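Local coordinates for protein esterase (Alcaligenes sp., PDB 1QLW) that probably hydrolyses carboxylic esters, as a bacterial esterase of the alpha/beta-hydrolase fold that assembles as a dimer, at residues Ala141-Pro149 and His294-Gln302. Residues are numbered along the deposited sequence; the frame is centred on the assembly and turned at random.
Sequences AWAIFRFGP and HGNSHMMMQ
F145 and H298 are joined by one nearly straight backbone hydrogen bond, H298 N to F145 O at 3.0 Å with an N-H...O angle of 175°. The carbonyl is presented by a Schellman motif: R146 takes a positive phi, and the amides of R146 and F147 bond back to A143 O and W142 O in the last turn of helix 138-144. M299 lies over one face of the F145 ring, with CG offset toward the rim. The bend at chi2 (-60°) brings SD over the ring, 4.0 Å from the centroid and 10° off the normal, a Met-aromatic contact. The H298 ring meets F145 rim to rim, CD2 of H298 3.6 Å from CD1 of F145. A leucine in place of F145 would probably leave the M299 sulfur without its aromatic face and open a gap beside H298 CD2. The loop 294-302 follows strand 283-287 and precedes helix 306-319, where alpha/beta hydrolases carry the histidine of the catalytic triad; a hydrogen bond from H298 ND1 to E230, beyond strand 223-229, is consistent with that role. R146 braces this acid by a salt bridge from NH1, while NE bonds to D254 O and one guanidinium face lies over the backbone, with NH2 3.8 Å from H298 N. S297 opens an ST turn, its OG accepting from M299 N at 3.0 Å and also bonding to D303. That same OG touches the edge of the F147 ring, 3.7 Å from CE1, whereas CB of F145 covers part of a face. A water lies 3.0 Å from both R146 O and N296 O, bridging the two loops.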
loop_
_atom_site.group_PDB
_atom_site.type_symbol
_atom_site.label_atom_id
_atom_site.label_comp_id
_atom_site.label_asym_id
_atom_site.label_seq_id
_atom_site.Cartn_x
_atom_site.Cartn_y
_atom_site.Cartn_z
ATOM N N ALA A 141 -10.434 17.784 -7.260
ATOM C CA ALA A 141 -9.075 17.415 -7.625
ATOM C C ALA A 141 -8.685 18.006 -8.970
ATOM O O ALA A 141 -7.527 18.396 -9.165
ATOM C CB ALA A 141 -8.920 15.902 -7.607
ATOM N N TRP A 142 -9.603 18.039 -9.920
ATOM C CA TRP A 142 -9.306 18.597 -11.241
ATOM C C TRP A 142 -8.720 19.999 -11.133
ATOM O O TRP A 142 -7.759 20.349 -11.822
ATOM C CB TRP A 142 -10.619 18.650 -12.010
ATOM C CG TRP A 142 -10.542 18.957 -13.465
ATOM C CD1 TRP A 142 -10.588 20.183 -14.064
ATOM C CD2 TRP A 142 -10.453 17.994 -14.519
ATOM N NE1 TRP A 142 -10.532 20.037 -15.432
ATOM C CE2 TRP A 142 -10.452 18.698 -15.736
ATOM C CE3 TRP A 142 -10.373 16.596 -14.538
ATOM C CZ2 TRP A 142 -10.386 18.044 -16.966
ATOM C CZ3 TRP A 142 -10.300 15.966 -15.759
ATOM C CH2 TRP A 142 -10.304 16.682 -16.960
ATOM N N ALA A 143 -9.316 20.815 -10.277
ATOM C CA ALA A 143 -8.874 22.193 -10.086
ATOM C C ALA A 143 -7.652 22.262 -9.189
ATOM O O ALA A 143 -6.730 23.052 -9.461
ATOM C CB ALA A 143 -10.024 23.050 -9.584
ATOM N N ILE A 144 -7.585 21.482 -8.110
ATOM C CA ILE A 144 -6.391 21.463 -7.262
ATOM C C ILE A 144 -5.151 21.085 -8.060
ATOM O O ILE A 144 -4.067 21.647 -7.890
ATOM C CB ILE A 144 -6.572 20.485 -6.084
ATOM C CG1 ILE A 144 -7.678 21.010 -5.168
ATOM C CG2 ILE A 144 -5.267 20.278 -5.322
ATOM C CD1 ILE A 144 -8.229 20.026 -4.159
ATOM N N PHE A 145 -5.322 20.141 -8.990
ATOM C CA PHE A 145 -4.219 19.643 -9.783
ATOM C C PHE A 145 -3.946 20.481 -11.023
ATOM O O PHE A 145 -2.954 20.242 -11.714
ATOM C CB PHE A 145 -4.455 18.191 -10.175
ATOM C CG PHE A 145 -4.531 17.208 -9.034
ATOM C CD1 PHE A 145 -4.036 17.489 -7.763
ATOM C CD2 PHE A 145 -5.088 15.963 -9.237
ATOM C CE1 PHE A 145 -4.092 16.571 -6.737
ATOM C CE2 PHE A 145 -5.153 15.029 -8.217
ATOM C CZ PHE A 145 -4.659 15.328 -6.975
ATOM N N ARG A 146 -4.808 21.458 -11.304
ATOM C CA ARG A 146 -4.663 22.391 -12.400
ATOM C C ARG A 146 -4.719 21.675 -13.746
ATOM O O ARG A 146 -4.008 22.049 -14.695
ATOM C CB ARG A 146 -3.397 23.251 -12.277
ATOM C CG ARG A 146 -3.262 23.950 -10.942
ATOM C CD ARG A 146 -2.205 25.058 -10.958
ATOM N NE ARG A 146 -0.951 24.612 -11.542
ATOM C CZ ARG A 146 -0.064 23.832 -10.936
ATOM N NH1 ARG A 146 -0.230 23.499 -9.650
ATOM N NH2 ARG A 146 0.991 23.380 -11.607
ATOM N N PHE A 147 -5.667 20.753 -13.889
ATOM C CA PHE A 147 -5.865 20.129 -15.184
ATOM C C PHE A 147 -6.610 21.042 -16.161
ATOM O O PHE A 147 -6.509 20.865 -17.362
ATOM C CB PHE A 147 -6.641 18.827 -15.027
ATOM C CG PHE A 147 -5.918 17.730 -14.280
ATOM C CD1 PHE A 147 -4.551 17.740 -14.076
ATOM C CD2 PHE A 147 -6.665 16.678 -13.784
ATOM C CE1 PHE A 147 -3.937 16.704 -13.391
ATOM C CE2 PHE A 147 -6.056 15.634 -13.113
ATOM C CZ PHE A 147 -4.689 15.639 -12.918
ATOM N N GLY A 148 -7.383 21.960 -15.605
ATOM C CA GLY A 148 -8.165 22.918 -16.398
ATOM C C GLY A 148 -8.820 23.841 -15.394
ATOM O O GLY A 148 -8.648 23.714 -14.194
ATOM N N PRO A 149 -9.554 24.820 -15.905
ATOM C CA PRO A 149 -10.119 25.845 -15.035
ATOM C C PRO A 149 -11.160 25.332 -14.068
ATOM O O PRO A 149 -11.281 25.771 -12.915
ATOM C CB PRO A 149 -10.655 26.889 -16.011
ATOM C CG PRO A 149 -10.839 26.188 -17.316
ATOM C CD PRO A 149 -9.801 25.097 -17.336
ATOM N N HIS A 294 6.416 23.411 -20.827
ATOM C CA HIS A 294 5.100 23.979 -20.620
ATOM C C HIS A 294 4.013 22.942 -20.374
ATOM O O HIS A 294 4.116 21.802 -20.828
ATOM C CB HIS A 294 4.712 24.774 -21.890
ATOM C CG HIS A 294 5.702 25.849 -22.214
ATOM N ND1 HIS A 294 6.731 25.761 -23.114
ATOM C CD2 HIS A 294 5.858 27.046 -21.606
ATOM C CE1 HIS A 294 7.409 26.902 -23.141
ATOM N NE2 HIS A 294 6.920 27.696 -22.205
ATOM N N GLY A 295 2.975 23.369 -19.668
ATOM C CA GLY A 295 1.788 22.560 -19.486
ATOM C C GLY A 295 1.804 21.615 -18.298
ATOM O O GLY A 295 0.821 20.893 -18.130
ATOM N N ASN A 296 2.839 21.562 -17.483
ATOM C CA ASN A 296 2.842 20.588 -16.398
ATOM C C ASN A 296 1.780 20.906 -15.357
ATOM O O ASN A 296 1.570 22.041 -14.968
ATOM C CB ASN A 296 4.214 20.459 -15.743
ATOM C CG ASN A 296 5.148 19.626 -16.590
ATOM O OD1 ASN A 296 5.990 20.165 -17.315
ATOM N ND2 ASN A 296 4.970 18.304 -16.495
ATOM N N SER A 297 1.159 19.806 -14.912
ATOM C CA SER A 297 0.148 19.874 -13.875
ATOM C C SER A 297 0.806 19.730 -12.508
ATOM O O SER A 297 2.020 19.527 -12.371
ATOM C CB SER A 297 -0.869 18.752 -14.064
ATOM O OG SER A 297 -0.348 17.482 -13.682
ATOM N N HIS A 298 -0.035 19.734 -11.469
ATOM C CA HIS A 298 0.486 19.433 -10.135
ATOM C C HIS A 298 1.009 18.002 -10.025
ATOM O O HIS A 298 1.884 17.716 -9.215
ATOM C CB HIS A 298 -0.651 19.628 -9.134
ATOM C CG HIS A 298 -0.285 19.394 -7.716
ATOM N ND1 HIS A 298 0.700 20.114 -7.064
ATOM C CD2 HIS A 298 -0.775 18.529 -6.798
ATOM C CE1 HIS A 298 0.793 19.673 -5.818
ATOM N NE2 HIS A 298 -0.128 18.736 -5.617
ATOM N N MET A 299 0.451 17.102 -10.829
ATOM C CA MET A 299 0.841 15.703 -10.853
ATOM C C MET A 299 1.946 15.479 -11.877
ATOM O O MET A 299 1.903 14.541 -12.687
ATOM C CB MET A 299 -0.377 14.826 -11.137
ATOM C CG MET A 299 -1.479 14.935 -10.108
ATOM S SD MET A 299 -1.034 14.478 -8.442
ATOM C CE MET A 299 -0.564 12.766 -8.650
ATOM N N MET A 300 2.997 16.301 -11.804
ATOM C CA MET A 300 3.993 16.321 -12.883
ATOM C C MET A 300 4.783 15.020 -12.989
ATOM O O MET A 300 5.316 14.712 -14.057
ATOM C CB MET A 300 4.907 17.528 -12.753
ATOM C CG MET A 300 5.795 17.470 -11.522
ATOM S SD MET A 300 6.870 18.932 -11.407
ATOM C CE MET A 300 5.626 20.179 -11.022
ATOM N N MET A 301 4.876 14.248 -11.906
ATOM C CA MET A 301 5.508 12.938 -11.938
ATOM C C MET A 301 4.705 11.925 -12.747
ATOM O O MET A 301 5.224 10.866 -13.107
ATOM C CB MET A 301 5.788 12.401 -10.538
ATOM C CG MET A 301 4.587 11.984 -9.707
ATOM S SD MET A 301 3.423 13.294 -9.254
ATOM C CE MET A 301 4.477 14.230 -8.114
ATOM N N GLN A 302 3.452 12.237 -13.077
ATOM C CA GLN A 302 2.574 11.401 -13.874
ATOM C C GLN A 302 2.300 11.978 -15.272
ATOM O O GLN A 302 1.636 11.329 -16.090
ATOM C CB GLN A 302 1.214 11.207 -13.178
ATOM C CG GLN A 302 1.358 10.478 -11.846
ATOM C CD GLN A 302 0.055 10.323 -11.098
ATOM O OE1 GLN A 302 -0.994 10.784 -11.536
ATOM N NE2 GLN A 302 0.163 9.671 -9.944
HETATM O O HOH W 1 -2.130 21.012 -16.610
HETATM O O HOH W 2 -1.224 22.995 -15.422
#